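Local coordinates for protein UDP-L-Rhamnose Synthase (Acanthamoeba polyphaga mimivirus, PDB 7JID) that acts as a UDP-L-rhamnose synthase, an oxidoreductase of Rossmann-type fold that binds NADP and UDP-rhamnose together, at residues W6-N11 / M56-R61; R36-S41 / V83-Y88; P219-H224 / N259-T264. All blocks are in the same frame, centred on the assembly; numbering follows the deposited sequence.

Contact 1. Residues W6-N11 / M56-R61; sequences WLIFGN and MSFIGR. With NAP (NADP nicotinamide-adenine-dinucleotide phosphate), chain D.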
loop_
_atom_site.group_PDB
_atom_site.type_symbol
_atom_site.label_atom_id
_atom_site.label_comp_id
_atom_site.label_asym_id
_atom_site.label_seq_id
_atom_site.Cartn_x
_atom_site.Cartn_y
_atom_site.Cartn_z
ATOM N N TRP A 6 5.591 15.843 23.037
ATOM C CA TRP A 6 5.603 15.526 21.586
ATOM C C TRP A 6 6.312 14.192 21.382
ATOM O O TRP A 6 7.538 14.095 21.710
ATOM C CB TRP A 6 6.306 16.626 20.801
ATOM C CG TRP A 6 5.726 18.004 20.909
ATOM C CD1 TRP A 6 5.728 18.806 22.015
ATOM C CD2 TRP A 6 5.134 18.785 19.857
ATOM N NE1 TRP A 6 5.123 19.999 21.747
ATOM C CE2 TRP A 6 4.790 20.042 20.407
ATOM C CE3 TRP A 6 4.880 18.570 18.493
ATOM C CZ2 TRP A 6 4.188 21.055 19.658
ATOM C CZ3 TRP A 6 4.243 19.554 17.772
ATOM C CH2 TRP A 6 3.948 20.799 18.325
ATOM N N LEU A 7 5.577 13.192 20.906
ATOM C CA LEU A 7 6.164 11.881 20.580
ATOM C C LEU A 7 6.569 11.899 19.098
ATOM O O LEU A 7 5.669 12.093 18.284
ATOM C CB LEU A 7 5.138 10.785 20.858
ATOM C CG LEU A 7 5.590 9.375 20.494
ATOM C CD1 LEU A 7 6.830 8.987 21.282
ATOM C CD2 LEU A 7 4.482 8.390 20.704
ATOM N N ILE A 8 7.845 11.694 18.832
ATOM C CA ILE A 8 8.412 11.844 17.459
ATOM C C ILE A 8 8.872 10.474 16.963
ATOM O O ILE A 8 9.853 9.929 17.494
ATOM C CB ILE A 8 9.553 12.879 17.430
ATOM C CG1 ILE A 8 9.178 14.219 18.090
ATOM C CG2 ILE A 8 10.045 13.068 15.989
ATOM C CD1 ILE A 8 7.920 14.855 17.547
ATOM N N PHE A 9 8.262 10.037 15.876
ATOM C CA PHE A 9 8.705 8.874 15.079
ATOM C C PHE A 9 9.652 9.380 13.991
ATOM O O PHE A 9 9.328 10.405 13.374
ATOM C CB PHE A 9 7.502 8.189 14.444
ATOM C CG PHE A 9 6.702 7.380 15.431
ATOM C CD1 PHE A 9 6.919 6.022 15.604
ATOM C CD2 PHE A 9 5.727 7.998 16.200
ATOM C CE1 PHE A 9 6.200 5.308 16.548
ATOM C CE2 PHE A 9 4.999 7.280 17.134
ATOM C CZ PHE A 9 5.229 5.926 17.297
ATOM N N GLY A 10 10.805 8.747 13.826
ATOM C CA GLY A 10 11.851 9.237 12.914
ATOM C C GLY A 10 12.710 10.313 13.560
ATOM O O GLY A 10 13.352 11.122 12.847
ATOM N N ASN A 11 12.745 10.370 14.898
ATOM C CA ASN A 11 13.450 11.502 15.552
ATOM C C ASN A 11 14.976 11.422 15.370
ATOM O O ASN A 11 15.614 12.439 15.629
ATOM C CB ASN A 11 13.067 11.643 17.016
ATOM C CG ASN A 11 13.769 10.622 17.862
ATOM O OD1 ASN A 11 14.579 10.976 18.729
ATOM N ND2 ASN A 11 13.443 9.370 17.609
ATOM N N MET A 56 4.280 13.155 15.878
ATOM C CA MET A 56 4.763 13.523 14.516
ATOM C C MET A 56 5.481 12.341 13.892
ATOM O O MET A 56 6.171 11.601 14.585
ATOM C CB MET A 56 5.682 14.745 14.524
ATOM C CG MET A 56 5.167 15.915 15.375
ATOM S SD MET A 56 6.146 17.440 15.196
ATOM C CE MET A 56 5.342 18.086 13.730
ATOM N N SER A 57 5.326 12.231 12.580
ATOM C CA SER A 57 5.916 11.171 11.743
ATOM C C SER A 57 6.906 11.803 10.750
ATOM O O SER A 57 6.464 12.501 9.808
ATOM C CB SER A 57 4.875 10.377 11.014
ATOM O OG SER A 57 5.509 9.378 10.210
ATOM N N PHE A 58 8.176 11.486 10.923
ATOM C CA PHE A 58 9.272 11.828 9.981
ATOM C C PHE A 58 9.923 10.563 9.469
ATOM O O PHE A 58 11.154 10.508 9.443
ATOM C CB PHE A 58 10.248 12.798 10.633
ATOM C CG PHE A 58 9.563 14.024 11.161
ATOM C CD1 PHE A 58 8.915 14.889 10.300
ATOM C CD2 PHE A 58 9.459 14.252 12.528
ATOM C CE1 PHE A 58 8.220 15.995 10.763
ATOM C CE2 PHE A 58 8.792 15.379 12.986
ATOM C CZ PHE A 58 8.144 16.220 12.119
ATOM N N ILE A 59 9.102 9.579 9.124
ATOM C CA ILE A 59 9.619 8.237 8.768
ATOM C C ILE A 59 9.460 8.046 7.262
ATOM O O ILE A 59 8.538 8.600 6.628
ATOM C CB ILE A 59 8.964 7.080 9.534
ATOM C CG1 ILE A 59 7.511 6.878 9.097
ATOM C CG2 ILE A 59 9.122 7.291 11.039
ATOM C CD1 ILE A 59 6.791 5.729 9.760
ATOM N N GLY A 60 10.254 7.113 6.767
ATOM C CA GLY A 60 10.109 6.579 5.405
ATOM C C GLY A 60 11.366 5.883 4.963
ATOM O O GLY A 60 12.361 5.874 5.712
ATOM N N ARG A 61 11.314 5.330 3.770
ATOM C CA ARG A 61 12.443 4.563 3.212
ATOM C C ARG A 61 12.761 5.182 1.864
ATOM O O ARG A 61 11.935 5.084 0.968
ATOM C CB ARG A 61 12.121 3.069 3.176
ATOM C CG ARG A 61 13.321 2.201 2.831
ATOM C CD ARG A 61 14.380 2.126 3.917
ATOM N NE ARG A 61 13.780 2.049 5.236
ATOM C CZ ARG A 61 14.380 2.318 6.383
ATOM N NH1 ARG A 61 13.696 2.280 7.518
ATOM N NH2 ARG A 61 15.661 2.659 6.409
HETATM P PA NAP D . 15.896 9.871 6.916
HETATM O O1A NAP D . 17.085 10.669 7.399
HETATM O O2A NAP D . 16.136 8.559 6.235
HETATM O O5B NAP D . 15.019 9.707 8.223
HETATM C C5B NAP D . 13.974 8.734 8.276
HETATM C C4B NAP D . 13.770 8.121 9.653
HETATM O O4B NAP D . 12.616 7.291 9.683
HETATM C C3B NAP D . 14.985 7.271 9.999
HETATM O O3B NAP D . 15.348 7.730 11.323
HETATM C C2B NAP D . 14.410 5.861 10.004
HETATM O O2B NAP D . 14.971 5.150 11.066
HETATM C C1B NAP D . 12.927 6.063 10.309
HETATM N N9A NAP D . 11.992 5.022 9.926
HETATM C C8A NAP D . 11.784 4.539 8.709
HETATM N N7A NAP D . 10.813 3.623 8.727
HETATM C C5A NAP D . 10.401 3.511 9.996
HETATM C C6A NAP D . 9.448 2.702 10.651
HETATM N N6A NAP D . 8.748 1.843 9.947
HETATM N N1A NAP D . 9.330 2.866 12.015
HETATM C C2A NAP D . 10.070 3.777 12.660
HETATM N N3A NAP D . 11.007 4.577 12.125
HETATM C C4A NAP D . 11.166 4.457 10.779
HETATM O O3 NAP D . 14.901 10.652 5.919
HETATM P PN NAP D . 14.387 12.188 6.047
HETATM O O1N NAP D . 14.861 12.743 4.714
HETATM O O2N NAP D . 14.564 12.829 7.358
HETATM O O5D NAP D . 12.842 11.964 5.781
HETATM C C5D NAP D . 11.759 11.816 6.688
HETATM C C4D NAP D . 10.576 11.168 5.908
HETATM O O4D NAP D . 9.501 12.051 5.962
HETATM C C3D NAP D . 10.960 11.042 4.449
HETATM O O3D NAP D . 10.001 10.226 3.676
HETATM C C2D NAP D . 10.988 12.574 4.235
HETATM O O2D NAP D . 10.976 13.094 2.898
HETATM C C1D NAP D . 9.757 13.045 4.963
HETATM P P2B NAP D . 15.770 3.801 10.821
HETATM O O1X NAP D . 17.113 4.120 10.325
HETATM O O2X NAP D . 15.824 3.365 12.298
HETATM O O3X NAP D . 15.037 2.805 9.914
#
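Three backbone hydrogen bonds pair Leu7 and Phe9 with Met56 and Phe58. Met56 N donates to Leu7 O (3.0 Å), Phe9 N to Met56 O (2.9 Å) and Phe58 N to Phe9 O (2.9 Å); with segment directions only 6° apart, this is parallel pairing. The last bond falls where both strands give way to loops.

The apolar contacts lie on the two faces of the sheet. Beside Ile8, Met56 points the same way, with Ile8 CD1 3.7 Å from Met56 CG. Its extended chi2 (-172°) carries SD to 3.7 Å from Trp6 CE3, an oblique Met-aromatic contact. Ile8 CG2 meets the edge of the Phe58 ring 3.7 Å from CD2. Opposite them, Phe9 CB rests 3.9 Å from Ile59 CG2.

The loops that follow the two strands form part of the NADP site, as in Rossmann folds. Gly10 and Ile59 approach the adenosine, the latter packing on the adenine, while Arg61 NH1 donates almost straight (177°) to O3X of the 2'-phosphate at 2.8 Å.

Helices flank this pair: 14-25 packs on Ile8 and Met56 through Leu23 and Val19, 195-207 on Met56 and Phe58 through Met202, and Leu93 of helix 79-99 on Phe9 and Ser57. Strand 29-32 borders 5-9, and strand 103-109 borders 54-57.

Contact 2. Residues R36-S41 / V83-Y88; sequences RADDES and VKDNLY. With NAP (NADP nicotinamide-adenine-dinucleotide phosphate), chain D.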
loop_
_atom_site.group_PDB
_atom_site.type_symbol
_atom_site.label_atom_id
_atom_site.label_comp_id
_atom_site.label_asym_id
_atom_site.label_seq_id
_atom_site.Cartn_x
_atom_site.Cartn_y
_atom_site.Cartn_z
ATOM N N ARG A 36 8.605 0.776 16.392
ATOM C CA ARG A 36 8.577 0.844 14.912
ATOM C C ARG A 36 7.131 1.118 14.505
ATOM O O ARG A 36 6.205 0.525 15.075
ATOM C CB ARG A 36 9.163 -0.429 14.303
ATOM C CG ARG A 36 10.588 -0.753 14.743
ATOM C CD ARG A 36 11.516 0.387 14.484
ATOM N NE ARG A 36 11.710 0.597 13.044
ATOM C CZ ARG A 36 12.679 1.355 12.557
ATOM N NH1 ARG A 36 13.486 1.998 13.377
ATOM N NH2 ARG A 36 12.879 1.456 11.265
ATOM N N ALA A 37 6.932 2.030 13.557
ATOM C CA ALA A 37 5.581 2.513 13.221
ATOM C C ALA A 37 4.722 1.377 12.668
ATOM O O ALA A 37 3.531 1.465 12.805
ATOM C CB ALA A 37 5.638 3.665 12.270
ATOM N N ASP A 38 5.363 0.418 12.009
ATOM C CA ASP A 38 4.713 -0.765 11.420
ATOM C C ASP A 38 4.413 -1.851 12.462
ATOM O O ASP A 38 3.815 -2.858 12.100
ATOM C CB ASP A 38 5.587 -1.280 10.271
ATOM C CG ASP A 38 7.000 -1.643 10.727
ATOM O OD1 ASP A 38 7.742 -0.703 11.073
ATOM O OD2 ASP A 38 7.282 -2.852 10.795
ATOM N N ASP A 39 4.862 -1.672 13.711
ATOM C CA ASP A 39 4.604 -2.624 14.814
ATOM C C ASP A 39 3.378 -2.068 15.539
ATOM O O ASP A 39 3.546 -1.439 16.569
ATOM C CB ASP A 39 5.873 -2.828 15.652
ATOM C CG ASP A 39 5.687 -3.837 16.784
ATOM O OD1 ASP A 39 4.536 -4.265 16.981
ATOM O OD2 ASP A 39 6.703 -4.133 17.474
ATOM N N GLU A 40 2.201 -2.195 14.951
ATOM C CA GLU A 40 1.001 -1.455 15.418
ATOM C C GLU A 40 0.768 -1.739 16.906
ATOM O O GLU A 40 0.374 -0.844 17.628
ATOM C CB GLU A 40 -0.240 -1.738 14.573
ATOM C CG GLU A 40 -0.760 -3.169 14.580
ATOM C CD GLU A 40 0.245 -4.142 14.005
ATOM O OE1 GLU A 40 0.750 -3.922 12.870
ATOM O OE2 GLU A 40 0.584 -5.085 14.742
ATOM N N SER A 41 0.983 -2.950 17.391
ATOM C CA SER A 41 0.715 -3.233 18.824
ATOM C C SER A 41 1.732 -2.490 19.710
ATOM O O SER A 41 1.305 -1.969 20.766
ATOM C CB SER A 41 0.632 -4.727 19.090
ATOM O OG SER A 41 1.796 -5.398 18.625
ATOM N N VAL A 83 6.548 -0.528 1.076
ATOM C CA VAL A 83 5.156 -0.422 1.596
ATOM C C VAL A 83 5.218 -0.310 3.122
ATOM O O VAL A 83 4.426 0.431 3.697
ATOM C CB VAL A 83 4.312 -1.613 1.118
ATOM C CG1 VAL A 83 2.895 -1.483 1.646
ATOM C CG2 VAL A 83 4.300 -1.628 -0.402
ATOM N N LYS A 84 6.125 -1.043 3.774
ATOM C CA LYS A 84 6.208 -1.061 5.253
ATOM C C LYS A 84 6.418 0.383 5.749
ATOM O O LYS A 84 5.711 0.838 6.710
ATOM C CB LYS A 84 7.386 -1.923 5.713
ATOM C CG LYS A 84 7.566 -1.973 7.226
ATOM C CD LYS A 84 8.923 -2.470 7.693
ATOM C CE LYS A 84 9.293 -3.813 7.138
ATOM N NZ LYS A 84 10.745 -3.998 7.399
ATOM N N ASP A 85 7.434 1.073 5.237
ATOM C CA ASP A 85 7.890 2.338 5.834
ATOM C C ASP A 85 7.125 3.509 5.249
ATOM O O ASP A 85 7.034 4.531 5.931
ATOM C CB ASP A 85 9.411 2.471 5.704
ATOM C CG ASP A 85 10.197 1.400 6.449
ATOM O OD1 ASP A 85 9.674 0.827 7.439
ATOM O OD2 ASP A 85 11.374 1.147 6.041
ATOM N N ASN A 86 6.717 3.423 3.971
ATOM C CA ASN A 86 6.207 4.585 3.220
ATOM C C ASN A 86 4.674 4.556 3.153
ATOM O O ASN A 86 4.133 5.573 2.685
ATOM C CB ASN A 86 6.782 4.629 1.801
ATOM C CG ASN A 86 8.258 4.915 1.822
ATOM O OD1 ASN A 86 8.725 5.679 2.660
ATOM N ND2 ASN A 86 8.978 4.423 0.800
ATOM N N LEU A 87 4.027 3.456 3.582
ATOM C CA LEU A 87 2.548 3.411 3.627
ATOM C C LEU A 87 2.097 2.784 4.939
ATOM O O LEU A 87 1.306 3.429 5.684
ATOM C CB LEU A 87 2.035 2.645 2.407
ATOM C CG LEU A 87 0.526 2.676 2.196
ATOM C CD1 LEU A 87 0.229 2.521 0.717
ATOM C CD2 LEU A 87 -0.159 1.588 3.011
ATOM N N TYR A 88 2.416 1.508 5.174
ATOM C CA TYR A 88 1.846 0.800 6.338
ATOM C C TYR A 88 2.135 1.519 7.658
ATOM O O TYR A 88 1.156 1.731 8.458
ATOM C CB TYR A 88 2.262 -0.670 6.370
ATOM C CG TYR A 88 1.560 -1.450 7.456
ATOM C CD1 TYR A 88 0.201 -1.731 7.361
ATOM C CD2 TYR A 88 2.202 -1.777 8.624
ATOM C CE1 TYR A 88 -0.472 -2.400 8.368
ATOM C CE2 TYR A 88 1.538 -2.457 9.645
ATOM C CZ TYR A 88 0.184 -2.739 9.532
ATOM O OH TYR A 88 -0.482 -3.335 10.563
HETATM P PA NAP D . 15.896 9.871 6.916
HETATM O O1A NAP D . 17.085 10.669 7.399
HETATM O O2A NAP D . 16.136 8.559 6.235
HETATM O O5B NAP D . 15.019 9.707 8.223
HETATM C C5B NAP D . 13.974 8.734 8.276
HETATM C C4B NAP D . 13.770 8.121 9.653
HETATM O O4B NAP D . 12.616 7.291 9.683
HETATM C C3B NAP D . 14.985 7.271 9.999
HETATM O O3B NAP D . 15.348 7.730 11.323
HETATM C C2B NAP D . 14.410 5.861 10.004
HETATM O O2B NAP D . 14.971 5.150 11.066
HETATM C C1B NAP D . 12.927 6.063 10.309
HETATM N N9A NAP D . 11.992 5.022 9.926
HETATM C C8A NAP D . 11.784 4.539 8.709
HETATM N N7A NAP D . 10.813 3.623 8.727
HETATM C C5A NAP D . 10.401 3.511 9.996
HETATM C C6A NAP D . 9.448 2.702 10.651
HETATM N N6A NAP D . 8.748 1.843 9.947
HETATM N N1A NAP D . 9.330 2.866 12.015
HETATM C C2A NAP D . 10.070 3.777 12.660
HETATM N N3A NAP D . 11.007 4.577 12.125
HETATM C C4A NAP D . 11.166 4.457 10.779
HETATM O O3 NAP D . 14.901 10.652 5.919
HETATM P PN NAP D . 14.387 12.188 6.047
HETATM O O1N NAP D . 14.861 12.743 4.714
HETATM O O2N NAP D . 14.564 12.829 7.358
HETATM O O5D NAP D . 12.842 11.964 5.781
HETATM C C5D NAP D . 11.759 11.816 6.688
HETATM C C4D NAP D . 10.576 11.168 5.908
HETATM O O4D NAP D . 9.501 12.051 5.962
HETATM C C3D NAP D . 10.960 11.042 4.449
HETATM O O3D NAP D . 10.001 10.226 3.676
HETATM C C2D NAP D . 10.988 12.574 4.235
HETATM O O2D NAP D . 10.976 13.094 2.898
HETATM C C1D NAP D . 9.757 13.045 4.963
HETATM P P2B NAP D . 15.770 3.801 10.821
HETATM O O1X NAP D . 17.113 4.120 10.325
HETATM O O2X NAP D . 15.824 3.365 12.298
HETATM O O3X NAP D . 15.037 2.805 9.914
HETATM O O HOH W 1 11.601 0.022 9.051
#
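Asp38 and Glu40 meet Lys84 and Tyr88 in a mixed polar and ring-edge contact, where the turn leading into helix 40-50 leans on helix 79-99 at the adenine end of the NADP site.

The direct bond is Tyr88 OH to Glu40 OE1, 2.7 Å long. The hydroxyl reaches the anti side of the carboxylate from 34° out of its plane, and ring and carboxylate planes are 62° apart. The CB of Glu40 already points toward helix 79-99; its CG lies between the backbone N and the carbonyl carbon (chi1 64°), and a further bend at chi2 brings OE1 to the hydroxyl. The ring edge also receives the Asp38 carbonyl, with Asp38 O 3.4 Å from Tyr88 CE2.

Lys84 contributes its aliphatic part: CD lies 3.5 Å from Asp38 OD2, whereas NZ remains 5.0 Å from that oxygen, too far for an ion pair.

Adenine recognition joins the segments. N6A donates to Asp38 OD1 (3.0 Å) and to Asp85 OD1 (2.9 Å), so two carboxylates that would otherwise probably repel each other share one amino group. Ala37 N donates to N1A at 3.0 Å. Arg36 lays its guanidinium over the adenine, with C2A 3.5 Å above its plane, and NH1 and NH2 grip the 2'-phosphate, the group that distinguishes NADP from NAD. A water bridges Arg36 NH2 and Asp85 OD1, while Asp85 OD2 is salt-bridged to Arg61.

The outer side belongs to the dimer interface. Arg148 and Lys131 of the second subunit form salt bridges with Glu40, and Phe145 of that subunit meets the Tyr88 ring, so its helix 138-150 packs beside helices 40-50 and 79-99.

Contact 3. Residues P219-H224 / N259-T264; sequences PGLVSH and NNLLNT. With AWU ([[(2~{R},3~{S},4~{R},5~{R})-5-[2,4-bis(oxidanylidene)pyrimidin-1-yl]-3,4-bis(oxidanyl)oxolan-2-yl]methoxy-oxidanyl-phosphoryl] [(2~{R},3~{R},4~{R},5~{R},6~{S})-6-methyl-3,4,5-tris(oxidanyl)oxan-2-yl] hydrogen phosphate), chain C.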
loop_
_atom_site.group_PDB
_atom_site.type_symbol
_atom_site.label_atom_id
_atom_site.label_comp_id
_atom_site.label_asym_id
_atom_site.label_seq_id
_atom_site.Cartn_x
_atom_site.Cartn_y
_atom_site.Cartn_z
ATOM N N PRO A 219 6.215 29.140 -1.972
ATOM C CA PRO A 219 5.486 29.534 -3.176
ATOM C C PRO A 219 6.398 29.638 -4.408
ATOM O O PRO A 219 7.538 30.136 -4.286
ATOM C CB PRO A 219 4.863 30.860 -2.794
ATOM C CG PRO A 219 4.614 30.692 -1.326
ATOM C CD PRO A 219 5.850 29.949 -0.786
ATOM N N GLY A 220 5.879 29.192 -5.552
ATOM C CA GLY A 220 6.555 29.367 -6.842
ATOM C C GLY A 220 7.539 28.261 -7.183
ATOM O O GLY A 220 7.594 27.200 -6.534
ATOM N N LEU A 221 8.202 28.456 -8.315
ATOM C CA LEU A 221 9.098 27.481 -8.960
ATOM C C LEU A 221 10.516 27.980 -9.031
ATOM O O LEU A 221 10.733 29.187 -9.264
ATOM C CB LEU A 221 8.573 27.251 -10.381
ATOM C CG LEU A 221 7.231 26.548 -10.511
ATOM C CD1 LEU A 221 6.790 26.557 -11.979
ATOM C CD2 LEU A 221 7.289 25.129 -9.924
ATOM N N VAL A 222 11.458 27.074 -8.868
ATOM C CA VAL A 222 12.886 27.333 -9.091
ATOM C C VAL A 222 13.448 26.135 -9.830
ATOM O O VAL A 222 13.000 24.993 -9.630
ATOM C CB VAL A 222 13.634 27.605 -7.777
ATOM C CG1 VAL A 222 13.733 26.347 -6.912
ATOM C CG2 VAL A 222 14.965 28.275 -8.053
ATOM N N SER A 223 14.448 26.376 -10.648
ATOM C CA SER A 223 15.147 25.280 -11.360
ATOM C C SER A 223 16.505 25.031 -10.745
ATOM O O SER A 223 17.069 25.905 -10.086
ATOM C CB SER A 223 15.314 25.547 -12.826
ATOM O OG SER A 223 16.243 26.591 -13.001
ATOM N N HIS A 224 17.036 23.880 -11.075
ATOM C CA HIS A 224 18.416 23.497 -10.688
ATOM C C HIS A 224 19.365 24.572 -11.232
ATOM O O HIS A 224 20.290 24.970 -10.527
ATOM C CB HIS A 224 18.746 22.118 -11.236
ATOM C CG HIS A 224 17.748 21.042 -10.974
ATOM N ND1 HIS A 224 16.408 21.146 -11.355
ATOM C CD2 HIS A 224 17.888 19.834 -10.402
ATOM C CE1 HIS A 224 15.789 20.020 -11.034
ATOM N NE2 HIS A 224 16.660 19.227 -10.433
ATOM N N ASN A 259 8.348 15.995 -11.354
ATOM C CA ASN A 259 8.582 17.439 -11.619
ATOM C C ASN A 259 7.229 18.122 -11.634
ATOM O O ASN A 259 6.410 17.725 -12.492
ATOM C CB ASN A 259 9.313 17.673 -12.948
ATOM C CG ASN A 259 10.719 17.142 -12.891
ATOM O OD1 ASN A 259 11.606 17.768 -12.355
ATOM N ND2 ASN A 259 10.926 15.952 -13.446
ATOM N N ASN A 260 7.001 19.148 -10.810
ATOM C CA ASN A 260 5.655 19.763 -10.745
ATOM C C ASN A 260 5.745 21.149 -10.093
ATOM O O ASN A 260 6.758 21.478 -9.470
ATOM C CB ASN A 260 4.671 18.815 -10.070
ATOM C CG ASN A 260 4.926 18.653 -8.583
ATOM O OD1 ASN A 260 4.994 19.649 -7.885
ATOM N ND2 ASN A 260 4.994 17.405 -8.155
ATOM N N LEU A 261 4.654 21.875 -10.240
ATOM C CA LEU A 261 4.223 22.984 -9.360
ATOM C C LEU A 261 3.119 22.495 -8.447
ATOM O O LEU A 261 2.112 21.932 -8.975
ATOM C CB LEU A 261 3.682 24.130 -10.217
ATOM C CG LEU A 261 2.978 25.274 -9.478
ATOM C CD1 LEU A 261 3.950 26.042 -8.605
ATOM C CD2 LEU A 261 2.289 26.224 -10.461
ATOM N N LEU A 262 3.259 22.757 -7.155
ATOM C CA LEU A 262 2.138 22.651 -6.195
ATOM C C LEU A 262 1.499 24.018 -6.015
ATOM O O LEU A 262 2.207 25.013 -5.836
ATOM C CB LEU A 262 2.613 22.112 -4.843
ATOM C CG LEU A 262 3.318 20.759 -4.852
ATOM C CD1 LEU A 262 3.824 20.493 -3.418
ATOM C CD2 LEU A 262 2.448 19.661 -5.421
ATOM N N ASN A 263 0.168 24.033 -6.089
ATOM C CA ASN A 263 -0.608 25.225 -5.697
ATOM C C ASN A 263 -0.538 25.373 -4.177
ATOM O O ASN A 263 -0.969 24.418 -3.494
ATOM C CB ASN A 263 -2.032 25.090 -6.205
ATOM C CG ASN A 263 -2.878 26.303 -5.927
ATOM O OD1 ASN A 263 -2.811 26.884 -4.861
ATOM N ND2 ASN A 263 -3.820 26.583 -6.823
ATOM N N THR A 264 0.022 26.476 -3.700
ATOM C CA THR A 264 0.155 26.662 -2.238
ATOM C C THR A 264 -0.812 27.722 -1.718
ATOM O O THR A 264 -0.533 28.240 -0.680
ATOM C CB THR A 264 1.596 26.945 -1.858
ATOM O OG1 THR A 264 2.048 28.104 -2.544
ATOM C CG2 THR A 264 2.488 25.753 -2.110
HETATM P PA AWU C . 17.674 12.584 -6.229
HETATM O O1A AWU C . 17.654 11.324 -7.010
HETATM O O2A AWU C . 18.967 12.985 -5.541
HETATM O O3A AWU C . 16.675 12.693 -4.946
HETATM P PB AWU C . 15.279 11.850 -4.704
HETATM O O1B AWU C . 14.280 11.886 -5.887
HETATM O O2B AWU C . 15.652 10.484 -4.087
HETATM O O3B AWU C . 14.662 12.818 -3.590
HETATM C "C5'" AWU C . 11.977 12.188 -1.237
HETATM O "O5'" AWU C . 13.256 12.413 -1.798
HETATM C "C4'" AWU C . 11.163 13.469 -1.295
HETATM O "O4'" AWU C . 9.792 13.249 -0.894
HETATM C "C3'" AWU C . 11.166 13.976 -2.700
HETATM O "O3'" AWU C . 10.671 15.289 -2.683
HETATM C "C2'" AWU C . 12.566 14.085 -3.296
HETATM C "C1'" AWU C . 13.352 12.867 -3.083
HETATM N N1 AWU C . 19.399 14.849 -10.571
HETATM C C2 AWU C . 20.247 15.392 -11.521
HETATM O O2 AWU C . 20.077 16.566 -11.909
HETATM N N3 AWU C . 21.341 14.663 -11.910
HETATM C C4 AWU C . 21.530 13.378 -11.508
HETATM O O4 AWU C . 22.595 12.775 -11.902
HETATM C C5 AWU C . 20.686 12.840 -10.535
HETATM C C6 AWU C . 19.551 13.543 -10.145
HETATM C C1C AWU C . 18.208 15.612 -10.100
HETATM C C2C AWU C . 16.870 14.872 -10.108
HETATM C C3C AWU C . 16.104 15.596 -8.972
HETATM C C4C AWU C . 17.221 15.948 -8.043
HETATM C C5C AWU C . 17.293 15.130 -6.771
HETATM C "C6'" AWU C . 12.259 11.736 0.194
HETATM O "O2'" AWU C . 13.264 15.076 -2.571
HETATM O O2C AWU C . 16.254 15.071 -11.356
HETATM O O3C AWU C . 15.560 16.821 -9.430
HETATM O O4C AWU C . 18.456 15.732 -8.714
HETATM O O5C AWU C . 17.225 13.743 -7.176
HETATM O O HOH W 2 3.026 27.513 -5.029
#
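Pro219 and Thr264 touch, yet the polar link between their two loops runs through a water molecule. This water donates to Leu262 O (2.8 Å) and to Thr264 OG1 (2.7 Å), which commits both of its hydrogens to the 259-264 side, and accepts only a weak bond from Gly220 N at 3.4 Å. The loops run nearly antiparallel, with directions 162° apart, but their closest alpha carbons, Pro219 CA and Thr264 CA, are 6.1 Å apart, and the pairing is not that of a sheet.

Direct contact is van der Waals. Leu221 and Leu261 cross at about a right angle, CD2 of Leu221 lying 3.7 Å from CD1 of Leu261. The Leu261 branch reaches there because CG stands opposite its own backbone N (chi1 170°). Leu221 CD2 is also 3.7 Å from Asn260 O. At the other end, Pro219 CG approaches Thr264 OG1 to 3.8 Å, the two side chains again roughly perpendicular.

Beyond the leucines, Ser223 caps helix 224-234, and His224 opens it. His224 NE2 is hydrogen-bonded to the ribose hydroxyl O3C of UDP-rhamnose at 2.8 Å; either atom could donate. The ribose carbon C3C lies at the edge of the imidazole, close to its plane.

Other polar groups find partners beyond the two loops: Asn260 ND2 donates to the carbonyls of Phe113 and Gly110, and Thr264 OG1 bonds to Gln268 OE1. Chemically, then, the loops are matched by leucine packing and one shared water, while recognition of the nucleotide sugar in this contact rests on a single histidine-hydroxyl bond.

From the N terminus, strand 5-9 opens contact 1, which closes at 56-61 after helix 14-25, strand 29-32 and helix 40-50. Segment 36-41 of contact 2 lies within that loop, but its partner, 83-88, follows it, so contacts 1 and 2 cross. They also touch where the loop after strand 54-57 meets helix 79-99: Arg61 N lies 2.8 Å from Asn86 OD1, a probable hydrogen bond. Contact 3 comes later, in series, closing a separate loop that brings the lead-in to helix 224-234 against the lead-in to helix 265-270, beside the UDP-rhamnose pocket. Its centre is about 26 Å from that of contact 1 and 30 Å from that of contact 2, across the chain's centre.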